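Local coordinates for protein N-hydroxyarylamine O-acetyltransferase (PDB 4DMO) that acetylates arylamines as an arylamine N-acetyltransferase with a non-canonical Cys-His-Glu catalytic triad, and probably also O-acetylates N-hydroxyarylamines, at residues A[160-165]-A[188-193]; A[91-96]-A[106-111]; A[219-224]-A[259-264]. One frame throughout, in Å; residues are numbered along the deposited sequence.

Contact 1 (A[160-165]-A[188-193]); sequences KGNYIL and FYIEEV
Phe188 O takes two backbone N-H groups from the facing segment. Asn162 N lies 2.9 Å from Phe188 O and comes from above the carbonyl plane. Tyr163 N is also 2.9 Å from Phe188 O, but it meets the oxygen nearly head-on, at a C=O...N angle of 174°. The return bond runs from Phe188 N to Tyr163 O, 3.0 Å. Asn162 and Tyr163 thus both face Phe188, which makes a classic beta bulge, and the strand runs on through Leu165. The chain turns a corner here, at Asn162.

The amide of Asn162 serves the loop beyond Phe188 with both its ends. With chi1 at 41°, CG sits between the backbone N and the carbonyl carbon, and the amide is brought up to Ile190 and Glu191. Asn162 OD1 accepts from Ile190 N at 3.0 Å, in the carbonyl plane and on a lone pair. Asn162 ND2 gives an almost straight bond to Glu191 OE1, also 3.0 Å, on the syn lone pair of that oxygen. Two partners on separate residues should fix the flip of the amide. ND2 also lies at the edge of the Tyr189 ring, with the amide turned nearly perpendicular to it.

Gly161 lies over this ring, its CA 3.4 Å from the Tyr189 centroid in a CH-pi contact. Tyr163 CB sits over one face of Phe188, toward the rim and 3.7 Å from the centroid. The rings of Tyr163 and Phe188 are near parallel but slid apart, with little overlap. Ile190 CB packs obliquely against Tyr163 CE2. Lys160 turns its amine to Asp107 in a salt bridge and makes a cation-pi contact with Trp104.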
ATOM      1  N   LYS A 160      14.689 -12.313  -6.999  1.00 28.14           N
ATOM      2  CA  LYS A 160      13.447 -12.104  -6.240  1.00 26.79           C
ATOM      3  C   LYS A 160      12.248 -11.862  -7.143  1.00 26.73           C
ATOM      4  O   LYS A 160      11.169 -11.492  -6.681  1.00 19.10           O
ATOM      5  CB  LYS A 160      13.599 -10.932  -5.277  1.00 27.36           C
ATOM      6  CG  LYS A 160      14.643 -11.134  -4.187  1.00 24.34           C
ATOM      7  CD  LYS A 160      14.432 -12.431  -3.351  1.00 27.21           C
ATOM      8  CE  LYS A 160      15.443 -12.498  -2.188  1.00 25.89           C
ATOM      9  NZ  LYS A 160      15.233 -13.707  -1.313  1.00 26.18           N
ATOM     10  N   GLY A 161      12.431 -12.056  -8.439  1.00 25.67           N
ATOM     11  CA  GLY A 161      11.352 -11.810  -9.370  1.00 24.65           C
ATOM     12  C   GLY A 161      11.843 -11.797 -10.803  1.00 27.68           C
ATOM     13  O   GLY A 161      13.019 -12.053 -11.075  1.00 24.08           O
ATOM     14  N   ASN A 162      10.926 -11.518 -11.726  1.00 29.94           N
ATOM     15  CA  ASN A 162      11.290 -11.312 -13.114  1.00 27.31           C
ATOM     16  C   ASN A 162      10.892  -9.934 -13.612  1.00 30.93           C
ATOM     17  O   ASN A 162      11.077  -9.641 -14.791  1.00 24.85           O
ATOM     18  CB  ASN A 162      10.705 -12.394 -14.019  1.00 23.38           C
ATOM     19  CG  ASN A 162       9.304 -12.764 -13.663  1.00 26.82           C
ATOM     20  OD1 ASN A 162       8.443 -11.905 -13.459  1.00 28.68           O
ATOM     21  ND2 ASN A 162       9.065 -14.062 -13.552  1.00 30.18           N
ATOM     22  N   TYR A 163      10.360  -9.096 -12.716  1.00 25.21           N
ATOM     23  CA  TYR A 163      10.115  -7.679 -13.016  1.00 26.01           C
ATOM     24  C   TYR A 163      10.536  -6.843 -11.821  1.00 24.89           C
ATOM     25  O   TYR A 163      10.801  -7.355 -10.736  1.00 22.90           O
ATOM     26  CB  TYR A 163       8.645  -7.405 -13.312  1.00 21.26           C
ATOM     27  CG  TYR A 163       8.181  -7.821 -14.689  1.00 23.26           C
ATOM     28  CD1 TYR A 163       8.171  -6.903 -15.730  1.00 27.48           C
ATOM     29  CD2 TYR A 163       7.736  -9.108 -14.948  1.00 17.73           C
ATOM     30  CE1 TYR A 163       7.748  -7.251 -16.978  1.00 24.98           C
ATOM     31  CE2 TYR A 163       7.298  -9.471 -16.201  1.00 24.87           C
ATOM     32  CZ  TYR A 163       7.306  -8.527 -17.221  1.00 28.05           C
ATOM     33  OH  TYR A 163       6.891  -8.836 -18.506  1.00 30.64           O
ATOM     34  N   ILE A 164      10.620  -5.548 -12.022  1.00 22.65           N
ATOM     35  CA  ILE A 164      11.010  -4.665 -10.947  1.00 18.85           C
ATOM     36  C   ILE A 164      10.222  -3.385 -11.032  1.00 20.89           C
ATOM     37  O   ILE A 164       9.819  -2.950 -12.121  1.00 18.67           O
ATOM     38  CB  ILE A 164      12.522  -4.309 -10.955  1.00 20.96           C
ATOM     39  CG1 ILE A 164      12.885  -3.441 -12.165  1.00 19.72           C
ATOM     40  CG2 ILE A 164      13.386  -5.572 -10.900  1.00 20.24           C
ATOM     41  CD1 ILE A 164      14.397  -3.021 -12.176  1.00 20.71           C
ATOM     42  N   LEU A 165       9.998  -2.806  -9.853  1.00 24.02           N
ATOM     43  CA  LEU A 165       9.483  -1.458  -9.738  1.00 17.97           C
ATOM     44  C   LEU A 165      10.598  -0.570  -9.251  1.00 22.70           C
ATOM     45  O   LEU A 165      11.104  -0.732  -8.127  1.00 23.52           O
ATOM     46  CB  LEU A 165       8.320  -1.393  -8.761  1.00 21.31           C
ATOM     47  CG  LEU A 165       7.814   0.035  -8.701  1.00 18.83           C
ATOM     48  CD1 LEU A 165       7.090   0.370  -9.978  1.00 17.28           C
ATOM     49  CD2 LEU A 165       6.939   0.275  -7.493  1.00 30.36           C
ATOM     50  N   PHE A 188       9.342  -8.391  -8.276  1.00 14.96           N
ATOM     51  CA  PHE A 188       8.197  -9.296  -8.198  1.00 20.43           C
ATOM     52  C   PHE A 188       8.166 -10.250  -9.383  1.00 26.09           C
ATOM     53  O   PHE A 188       8.811  -9.998 -10.386  1.00 22.87           O
ATOM     54  CB  PHE A 188       6.879  -8.529  -8.145  1.00 19.72           C
ATOM     55  CG  PHE A 188       6.591  -7.705  -9.386  1.00 19.50           C
ATOM     56  CD1 PHE A 188       7.174  -6.461  -9.560  1.00 18.52           C
ATOM     57  CD2 PHE A 188       5.723  -8.169 -10.359  1.00 23.56           C
ATOM     58  CE1 PHE A 188       6.898  -5.696 -10.690  1.00 18.87           C
ATOM     59  CE2 PHE A 188       5.460  -7.410 -11.494  1.00 25.49           C
ATOM     60  CZ  PHE A 188       6.042  -6.171 -11.648  1.00 22.55           C
ATOM     61  N   TYR A 189       7.424 -11.345  -9.229  1.00 19.10           N
ATOM     62  CA  TYR A 189       7.141 -12.278 -10.304  1.00 23.40           C
ATOM     63  C   TYR A 189       5.768 -11.937 -10.923  1.00 27.89           C
ATOM     64  O   TYR A 189       4.813 -11.641 -10.194  1.00 24.09           O
ATOM     65  CB  TYR A 189       7.126 -13.708  -9.754  1.00 18.70           C
ATOM     66  CG  TYR A 189       8.444 -14.191  -9.220  1.00 20.70           C
ATOM     67  CD1 TYR A 189       9.441 -14.633 -10.093  1.00 21.24           C
ATOM     68  CD2 TYR A 189       8.711 -14.212  -7.834  1.00 20.87           C
ATOM     69  CE1 TYR A 189      10.686 -15.093  -9.609  1.00 19.97           C
ATOM     70  CE2 TYR A 189       9.968 -14.681  -7.330  1.00 17.94           C
ATOM     71  CZ  TYR A 189      10.940 -15.110  -8.248  1.00 22.47           C
ATOM     72  OH  TYR A 189      12.171 -15.564  -7.825  1.00 30.80           O
ATOM     73  N   ILE A 190       5.671 -11.955 -12.255  1.00 21.04           N
ATOM     74  CA  ILE A 190       4.416 -11.624 -12.951  1.00 25.42           C
ATOM     75  C   ILE A 190       3.371 -12.727 -12.782  1.00 24.18           C
ATOM     76  O   ILE A 190       2.178 -12.508 -12.991  1.00 26.69           O
ATOM     77  CB  ILE A 190       4.657 -11.362 -14.475  1.00 34.74           C
ATOM     78  CG1 ILE A 190       3.425 -10.727 -15.134  1.00 29.03           C
ATOM     79  CG2 ILE A 190       5.021 -12.666 -15.190  1.00 25.37           C
ATOM     80  CD1 ILE A 190       2.906  -9.476 -14.430  1.00 35.20           C
ATOM     81  N   GLU A 191       3.843 -13.913 -12.415  1.00 28.34           N
ATOM     82  CA  GLU A 191       2.998 -15.083 -12.171  1.00 22.77           C
ATOM     83  C   GLU A 191       1.951 -14.829 -11.062  1.00 30.60           C
ATOM     84  O   GLU A 191       2.267 -14.381  -9.961  1.00 23.93           O
ATOM     85  CB  GLU A 191       3.876 -16.294 -11.816  1.00 29.66           C
ATOM     86  CG  GLU A 191       4.662 -16.922 -13.021  1.00 43.30           C
ATOM     87  CD  GLU A 191       5.923 -16.149 -13.467  1.00 34.22           C
ATOM     88  OE1 GLU A 191       6.478 -15.333 -12.690  1.00 29.94           O
ATOM     89  OE2 GLU A 191       6.355 -16.360 -14.615  1.00 36.50           O
ATOM     90  N   GLU A 192       0.706 -15.152 -11.375  1.00 25.17           N
ATOM     91  CA  GLU A 192      -0.426 -14.909 -10.496  1.00 28.03           C
ATOM     92  C   GLU A 192      -0.433 -15.750  -9.221  1.00 32.59           C
ATOM     93  O   GLU A 192      -0.080 -16.933  -9.201  1.00 30.15           O
ATOM     94  CB  GLU A 192      -1.726 -15.134 -11.258  1.00 31.81           C
ATOM     95  CG  GLU A 192      -2.875 -15.534 -10.379  1.00 49.21           C
ATOM     96  CD  GLU A 192      -4.200 -15.416 -11.091  1.00 50.99           C
ATOM     97  OE1 GLU A 192      -4.230 -14.756 -12.150  1.00 45.24           O
ATOM     98  OE2 GLU A 192      -5.196 -15.989 -10.596  1.00 54.81           O
ATOM     99  N   VAL A 193      -0.832 -15.095  -8.145  1.00 27.87           N
ATOM    100  CA  VAL A 193      -0.959 -15.741  -6.854  1.00 25.97           C
ATOM    101  C   VAL A 193      -2.362 -15.460  -6.293  1.00 26.53           C
ATOM    102  O   VAL A 193      -3.086 -14.614  -6.828  1.00 21.34           O
ATOM    103  CB  VAL A 193       0.138 -15.233  -5.876  1.00 23.86           C
ATOM    104  CG1 VAL A 193       1.538 -15.394  -6.477  1.00 22.90           C
ATOM    105  CG2 VAL A 193      -0.107 -13.776  -5.481  1.00 22.93           C
TER

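Contact 2 (A[91-96]-A[106-111]); sequences LVSGTV and VDSGHI
Gly94 and His110 pair through two backbone bonds, Gly94 N to His110 O and His110 N to Gly94 O, each 3.0 Å. They form an antiparallel hydrogen-bonded pair. Gly109 also faces Gly94, so the strand carries a classic beta bulge. Ser93 and Ile111 form the adjoining non-hydrogen-bonded pair. Leu91 CD2 packs on Ile111 CG2, 3.9 Å.

Thr95 takes hold of the turn. Its chi1 of -57° places Thr95 OG1 beside its own backbone N, where it accepts a nearly straight bond from Ser108 N, 2.8 Å. Thr95 CG2 lies against Val106 O. Ser108 has positive phi in the type II turn from Val106 to Gly109, and its OG donates to Asp107 OD1, from above the carboxylate plane.

Three waters bridge the segments. One receives a bond from Ser93 OG and donates to Ser108 O and His110 O. A second donates to both Ser93 OG and Ser108 OG. A third accepts from Val96 N and donates to Val106 O.

The side chain of His110 leaves this hairpin on the face where Val96 CG2 lies 4.0 Å from His110 ND1. It contacts Cys71 of helix 71-84, and NE2 bonds to Glu125 OE1. These three residues are consistent with the Cys-His-Glu triad of this enzyme. His110 has its backbone N and O tied to Gly94 while its imidazole is held by Glu125, which is consistent with the hairpin fixing the backbone of His110 and Glu125 orienting its ring beside Cys71.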
ATOM      1  N   LEU A  91      -3.311 -10.776  -8.265  1.00 19.31           N
ATOM      2  CA  LEU A  91      -2.315 -10.496  -7.262  1.00 18.73           C
ATOM      3  C   LEU A  91      -0.983 -11.071  -7.729  1.00 24.44           C
ATOM      4  O   LEU A  91      -0.931 -12.066  -8.462  1.00 24.40           O
ATOM      5  CB  LEU A  91      -2.702 -11.129  -5.926  1.00 26.10           C
ATOM      6  CG  LEU A  91      -3.860 -10.509  -5.158  1.00 20.00           C
ATOM      7  CD1 LEU A  91      -4.083 -11.237  -3.860  1.00 23.76           C
ATOM      8  CD2 LEU A  91      -3.566  -9.052  -4.896  1.00 23.75           C
ATOM      9  N   VAL A  92       0.090 -10.416  -7.308  1.00 27.02           N
ATOM     10  CA  VAL A  92       1.430 -10.907  -7.545  1.00 22.27           C
ATOM     11  C   VAL A  92       2.219 -10.795  -6.261  1.00 22.91           C
ATOM     12  O   VAL A  92       1.891  -9.988  -5.363  1.00 16.44           O
ATOM     13  CB  VAL A  92       2.143 -10.117  -8.655  1.00 18.35           C
ATOM     14  CG1 VAL A  92       1.412 -10.317  -9.980  1.00 16.22           C
ATOM     15  CG2 VAL A  92       2.224  -8.662  -8.298  1.00 20.14           C
ATOM     16  N   SER A  93       3.270 -11.606  -6.196  1.00 20.59           N
ATOM     17  CA  SER A  93       4.129 -11.690  -5.037  1.00 18.22           C
ATOM     18  C   SER A  93       5.502 -11.162  -5.395  1.00 14.67           C
ATOM     19  O   SER A  93       5.974 -11.344  -6.511  1.00 20.19           O
ATOM     20  CB  SER A  93       4.224 -13.149  -4.561  1.00 17.19           C
ATOM     21  OG  SER A  93       5.333 -13.364  -3.703  1.00 16.24           O
ATOM     22  N   GLY A  94       6.155 -10.552  -4.420  1.00 12.61           N
ATOM     23  CA  GLY A  94       7.480 -10.026  -4.614  1.00 20.59           C
ATOM     24  C   GLY A  94       8.200  -9.813  -3.310  1.00 20.52           C
ATOM     25  O   GLY A  94       7.731 -10.217  -2.250  1.00 18.06           O
ATOM     26  N   THR A  95       9.364  -9.180  -3.419  1.00 17.26           N
ATOM     27  CA  THR A  95      10.204  -8.911  -2.297  1.00 14.38           C
ATOM     28  C   THR A  95      10.730  -7.496  -2.412  1.00 17.89           C
ATOM     29  O   THR A  95      11.234  -7.101  -3.463  1.00 19.76           O
ATOM     30  CB  THR A  95      11.401  -9.888  -2.260  1.00 21.70           C
ATOM     31  OG1 THR A  95      10.938 -11.245  -2.226  1.00 19.05           O
ATOM     32  CG2 THR A  95      12.282  -9.604  -1.040  1.00 20.22           C
ATOM     33  N   VAL A  96      10.636  -6.739  -1.322  1.00 21.33           N
ATOM     34  CA  VAL A  96      11.124  -5.360  -1.275  1.00 13.49           C
ATOM     35  C   VAL A  96      12.649  -5.339  -1.151  1.00 19.42           C
ATOM     36  O   VAL A  96      13.264  -6.264  -0.600  1.00 16.32           O
ATOM     37  CB  VAL A  96      10.511  -4.567  -0.081  1.00 21.55           C
ATOM     38  CG1 VAL A  96      11.088  -3.122  -0.003  1.00 21.27           C
ATOM     39  CG2 VAL A  96       9.001  -4.528  -0.190  1.00 22.66           C
ATOM     40  N   VAL A 106      12.752  -9.154   3.796  1.00 18.40           N
ATOM     41  CA  VAL A 106      12.328 -10.530   3.933  1.00 20.02           C
ATOM     42  C   VAL A 106      11.716 -11.023   2.643  1.00 21.68           C
ATOM     43  O   VAL A 106      10.966 -10.299   1.966  1.00 20.38           O
ATOM     44  CB  VAL A 106      11.326 -10.735   5.099  1.00 19.59           C
ATOM     45  CG1 VAL A 106      12.045 -10.594   6.386  1.00 26.56           C
ATOM     46  CG2 VAL A 106      10.159  -9.762   5.015  1.00 20.35           C
ATOM     47  N   ASP A 107      12.029 -12.279   2.324  1.00 20.59           N
ATOM     48  CA  ASP A 107      11.611 -12.901   1.072  1.00 18.12           C
ATOM     49  C   ASP A 107      10.090 -13.019   0.992  1.00 23.20           C
ATOM     50  O   ASP A 107       9.450 -13.514   1.914  1.00 19.41           O
ATOM     51  CB  ASP A 107      12.238 -14.292   0.933  1.00 13.51           C
ATOM     52  CG  ASP A 107      11.978 -14.889  -0.394  1.00 14.29           C
ATOM     53  OD1 ASP A 107      10.916 -15.517  -0.570  1.00 21.62           O
ATOM     54  OD2 ASP A 107      12.804 -14.683  -1.292  1.00 30.29           O
ATOM     55  N   SER A 108       9.532 -12.550  -0.122  1.00 20.08           N
ATOM     56  CA  SER A 108       8.116 -12.713  -0.417  1.00 17.08           C
ATOM     57  C   SER A 108       7.245 -11.999   0.576  1.00 19.61           C
ATOM     58  O   SER A 108       6.134 -12.431   0.891  1.00 18.46           O
ATOM     59  CB  SER A 108       7.772 -14.190  -0.499  1.00 15.85           C
ATOM     60  OG  SER A 108       8.562 -14.808  -1.496  1.00 23.91           O
ATOM     61  N   GLY A 109       7.762 -10.875   1.053  1.00 19.24           N
ATOM     62  CA  GLY A 109       7.048 -10.021   1.977  1.00 19.09           C
ATOM     63  C   GLY A 109       6.073  -9.066   1.301  1.00 20.62           C
ATOM     64  O   GLY A 109       5.249  -8.448   1.970  1.00 19.54           O
ATOM     65  N   HIS A 110       6.146  -8.937  -0.018  1.00 14.72           N
ATOM     66  CA  HIS A 110       5.301  -7.970  -0.692  1.00 18.34           C
ATOM     67  C   HIS A 110       4.202  -8.615  -1.517  1.00 16.12           C
ATOM     68  O   HIS A 110       4.371  -9.672  -2.139  1.00 16.96           O
ATOM     69  CB  HIS A 110       6.127  -7.035  -1.597  1.00 20.49           C
ATOM     70  CG  HIS A 110       5.378  -5.820  -2.073  1.00 19.44           C
ATOM     71  ND1 HIS A 110       5.195  -4.702  -1.281  1.00 19.41           N
ATOM     72  CD2 HIS A 110       4.781  -5.530  -3.261  1.00 17.07           C
ATOM     73  CE1 HIS A 110       4.525  -3.781  -1.957  1.00 22.13           C
ATOM     74  NE2 HIS A 110       4.278  -4.254  -3.168  1.00 16.01           N
ATOM     75  N   ILE A 111       3.070  -7.940  -1.543  1.00 15.51           N
ATOM     76  CA  ILE A 111       1.973  -8.323  -2.408  1.00 12.97           C
ATOM     77  C   ILE A 111       1.521  -7.092  -3.128  1.00 12.41           C
ATOM     78  O   ILE A 111       1.522  -6.020  -2.552  1.00 18.16           O
ATOM     79  CB  ILE A 111       0.794  -8.851  -1.628  1.00 16.55           C
ATOM     80  CG1 ILE A 111       1.179 -10.127  -0.899  1.00 17.18           C
ATOM     81  CG2 ILE A 111      -0.422  -9.054  -2.539  1.00 14.41           C
ATOM     82  CD1 ILE A 111       1.418 -11.304  -1.794  1.00 21.61           C
TER
HETATM   83  O   HOH W   1       4.317 -12.169  -1.126  1.00 15.10           O
HETATM   84  O   HOH W   2       8.091 -13.813  -4.029  1.00 20.90           O
HETATM   85  O   HOH W   3       9.579  -8.009   1.139  1.00 18.83           O

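Contact 3 (A[219-224]-A[259-264]); sequences IVKLTE and SKFGIT
The first torsions of Ile219 and Phe261 turn the two side chains onto each other. At chi1 -57°, Ile219 has CG1 beside its backbone N and CG2 directed at Phe261. Phe261, at chi1 -56°, has CG anti to the carbonyl carbon, which swings the ring onto the strand. Ile219 CG2 then sits squarely over the ring centre, 3.5 Å from the Phe261 centroid and 8° off the ring normal, as a CH-pi contact. The opposite face of the ring is covered near its rim by Lys260 CB.

Lys221 CB meets the ring at its edge, near the ring plane, 3.7 Å from Phe261 CD2. The lysine chain bends further out, so that CE passes Lys260 O while Lys221 NZ bonds to Leu222 O at 2.9 Å and to Gln36 O. Ile263 CD1 touches Ile219 CG2 at 4.1 Å. Gly262, with positive phi, follows the helix and turns the chain between the two hydrophobic residues. No hydrogen bond joins the segments.

Ala228 and Leu230 of the next strand also touch Phe261. This is helix-on-sheet packing, in which helix 250-261 lies against an antiparallel sheet, as in the C-terminal alpha/beta lid of arylamine N-acetyltransferases.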
ATOM      1  N   ILE A 219       3.224   4.127  11.331  1.00 19.69           N
ATOM      2  CA  ILE A 219       2.029   4.606  10.625  1.00 22.01           C
ATOM      3  C   ILE A 219       2.418   5.735   9.679  1.00 26.19           C
ATOM      4  O   ILE A 219       2.943   6.740  10.132  1.00 19.11           O
ATOM      5  CB  ILE A 219       0.960   5.183  11.561  1.00 19.32           C
ATOM      6  CG1 ILE A 219       0.503   4.164  12.631  1.00 15.11           C
ATOM      7  CG2 ILE A 219      -0.234   5.630  10.743  1.00 19.91           C
ATOM      8  CD1 ILE A 219       1.225   4.315  13.930  1.00 28.01           C
ATOM      9  N   VAL A 220       2.126   5.593   8.384  1.00 20.36           N
ATOM     10  CA  VAL A 220       2.351   6.691   7.449  1.00 19.91           C
ATOM     11  C   VAL A 220       1.117   6.896   6.555  1.00 21.91           C
ATOM     12  O   VAL A 220       0.406   5.950   6.222  1.00 16.71           O
ATOM     13  CB  VAL A 220       3.614   6.444   6.588  1.00 21.02           C
ATOM     14  CG1 VAL A 220       3.516   5.158   5.890  1.00 24.78           C
ATOM     15  CG2 VAL A 220       3.806   7.526   5.534  1.00 25.44           C
ATOM     16  N   LYS A 221       0.865   8.152   6.199  1.00 15.07           N
ATOM     17  CA  LYS A 221      -0.204   8.492   5.289  1.00 16.32           C
ATOM     18  C   LYS A 221       0.116   9.750   4.514  1.00 14.52           C
ATOM     19  O   LYS A 221       0.611  10.717   5.079  1.00 14.28           O
ATOM     20  CB  LYS A 221      -1.487   8.725   6.042  1.00 12.61           C
ATOM     21  CG  LYS A 221      -2.670   8.749   5.132  1.00 13.09           C
ATOM     22  CD  LYS A 221      -3.997   8.906   5.890  1.00 18.46           C
ATOM     23  CE  LYS A 221      -4.166  10.260   6.526  1.00 20.86           C
ATOM     24  NZ  LYS A 221      -4.184  11.300   5.494  1.00 15.02           N
ATOM     25  N   LEU A 222      -0.183   9.741   3.222  1.00 14.94           N
ATOM     26  CA  LEU A 222      -0.087  10.974   2.445  1.00 18.63           C
ATOM     27  C   LEU A 222      -1.139  11.944   2.919  1.00 18.53           C
ATOM     28  O   LEU A 222      -2.181  11.569   3.469  1.00 18.07           O
ATOM     29  CB  LEU A 222      -0.249  10.705   0.950  1.00 14.75           C
ATOM     30  CG  LEU A 222       0.840   9.724   0.477  1.00 12.23           C
ATOM     31  CD1 LEU A 222       0.798   9.633  -0.996  1.00  8.21           C
ATOM     32  CD2 LEU A 222       2.242  10.118   0.954  1.00 13.37           C
ATOM     33  N   THR A 223      -0.856  13.208   2.690  1.00 20.82           N
ATOM     34  CA  THR A 223      -1.773  14.266   3.013  1.00 19.75           C
ATOM     35  C   THR A 223      -1.893  15.170   1.804  1.00 23.35           C
ATOM     36  O   THR A 223      -1.252  14.935   0.785  1.00 21.83           O
ATOM     37  CB  THR A 223      -1.259  15.073   4.214  1.00 24.44           C
ATOM     38  OG1 THR A 223       0.004  15.654   3.879  1.00 23.58           O
ATOM     39  CG2 THR A 223      -1.080  14.175   5.458  1.00 22.61           C
ATOM     40  N   GLU A 224      -2.738  16.185   1.931  1.00 24.05           N
ATOM     41  CA  GLU A 224      -2.929  17.224   0.906  1.00 35.09           C
ATOM     42  C   GLU A 224      -1.617  17.779   0.366  1.00 29.71           C
ATOM     43  O   GLU A 224      -1.444  18.023  -0.833  1.00 28.37           O
ATOM     44  CB  GLU A 224      -3.666  18.419   1.536  1.00 33.48           C
ATOM     45  CG  GLU A 224      -5.124  18.627   1.130  1.00 50.28           C
ATOM     46  CD  GLU A 224      -5.712  19.968   1.640  1.00 50.19           C
ATOM     47  OE1 GLU A 224      -6.951  20.115   1.526  1.00 57.18           O
ATOM     48  OE2 GLU A 224      -4.960  20.862   2.153  1.00 34.01           O
ATOM     49  N   SER A 259      -6.633  11.717  15.182  1.00 18.35           N
ATOM     50  CA  SER A 259      -6.657  13.032  14.528  1.00 22.45           C
ATOM     51  C   SER A 259      -5.874  13.094  13.203  1.00 24.62           C
ATOM     52  O   SER A 259      -6.284  13.778  12.256  1.00 27.21           O
ATOM     53  CB  SER A 259      -6.102  14.081  15.497  1.00 21.04           C
ATOM     54  OG  SER A 259      -7.036  14.278  16.521  1.00 43.09           O
ATOM     55  N   LYS A 260      -4.726  12.428  13.133  1.00 22.33           N
ATOM     56  CA  LYS A 260      -3.952  12.445  11.895  1.00 19.25           C
ATOM     57  C   LYS A 260      -4.290  11.290  10.980  1.00 12.23           C
ATOM     58  O   LYS A 260      -4.169  11.411   9.786  1.00 16.85           O
ATOM     59  CB  LYS A 260      -2.443  12.475  12.182  1.00 17.56           C
ATOM     60  CG  LYS A 260      -2.005  13.677  13.033  1.00 35.97           C
ATOM     61  CD  LYS A 260      -1.465  14.865  12.194  1.00 37.16           C
ATOM     62  CE  LYS A 260      -1.503  16.196  12.984  1.00 49.41           C
ATOM     63  NZ  LYS A 260      -2.908  16.653  13.356  1.00 46.22           N
ATOM     64  N   PHE A 261      -4.706  10.158  11.504  1.00 13.70           N
ATOM     65  CA  PHE A 261      -4.806   8.999  10.635  1.00 14.05           C
ATOM     66  C   PHE A 261      -6.161   8.303  10.611  1.00 17.41           C
ATOM     67  O   PHE A 261      -6.356   7.385   9.813  1.00 15.65           O
ATOM     68  CB  PHE A 261      -3.715   7.976  10.974  1.00 13.93           C
ATOM     69  CG  PHE A 261      -2.332   8.529  10.929  1.00 16.00           C
ATOM     70  CD1 PHE A 261      -1.640   8.811  12.103  1.00 19.92           C
ATOM     71  CD2 PHE A 261      -1.704   8.766   9.718  1.00 19.99           C
ATOM     72  CE1 PHE A 261      -0.343   9.300  12.060  1.00 17.26           C
ATOM     73  CE2 PHE A 261      -0.409   9.269   9.681  1.00 19.65           C
ATOM     74  CZ  PHE A 261       0.269   9.528  10.859  1.00 19.91           C
ATOM     75  N   GLY A 262      -7.090   8.719  11.473  1.00 18.59           N
ATOM     76  CA  GLY A 262      -8.429   8.151  11.483  1.00 12.01           C
ATOM     77  C   GLY A 262      -8.388   6.770  12.084  1.00 17.68           C
ATOM     78  O   GLY A 262      -9.272   5.941  11.839  1.00 18.21           O
ATOM     79  N   ILE A 263      -7.349   6.516  12.879  1.00 17.45           N
ATOM     80  CA  ILE A 263      -7.199   5.217  13.511  1.00 16.83           C
ATOM     81  C   ILE A 263      -7.677   5.244  14.965  1.00 21.07           C
ATOM     82  O   ILE A 263      -7.268   6.094  15.753  1.00 19.24           O
ATOM     83  CB  ILE A 263      -5.748   4.736  13.480  1.00 17.03           C
ATOM     84  CG1 ILE A 263      -5.323   4.404  12.056  1.00 15.88           C
ATOM     85  CG2 ILE A 263      -5.610   3.460  14.305  1.00 19.63           C
ATOM     86  CD1 ILE A 263      -3.860   4.075  11.921  1.00 21.09           C
ATOM     87  N   THR A 264      -8.576   4.320  15.294  1.00 22.82           N
ATOM     88  CA  THR A 264      -9.007   4.095  16.675  1.00 21.31           C
ATOM     89  C   THR A 264      -8.930   2.611  16.914  1.00 25.42           C
ATOM     90  O   THR A 264      -9.530   1.829  16.169  1.00 29.65           O
ATOM     91  CB  THR A 264     -10.442   4.561  16.909  1.00 30.62           C
ATOM     92  OG1 THR A 264     -10.539   5.957  16.614  1.00 30.99           O
ATOM     93  CG2 THR A 264     -10.863   4.304  18.351  1.00 27.43           C
TER

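Overall arrangement
Along the chain the order is contact 2, contact 1, contact 3. Contacts 1 and 2 belong to one antiparallel sheet, with centres about 8 Å apart. They touch: Lys160 NZ lies 2.6 Å from Asp107 OD2 in a salt bridge, and Val193 N is probably hydrogen-bonded to Leu91 O. Strand 88-98 lies between strands 103-117 and 183-188, so it joins the two. Contact 3 is on the other side of the chain's centre, about 30 Å from contact 1 and 25 Å from contact 2, centre to centre. It packs helix 250-261 on a separate five-stranded sheet. The contacts thus lie in two different beta regions, with the probable triad histidine in contact 2.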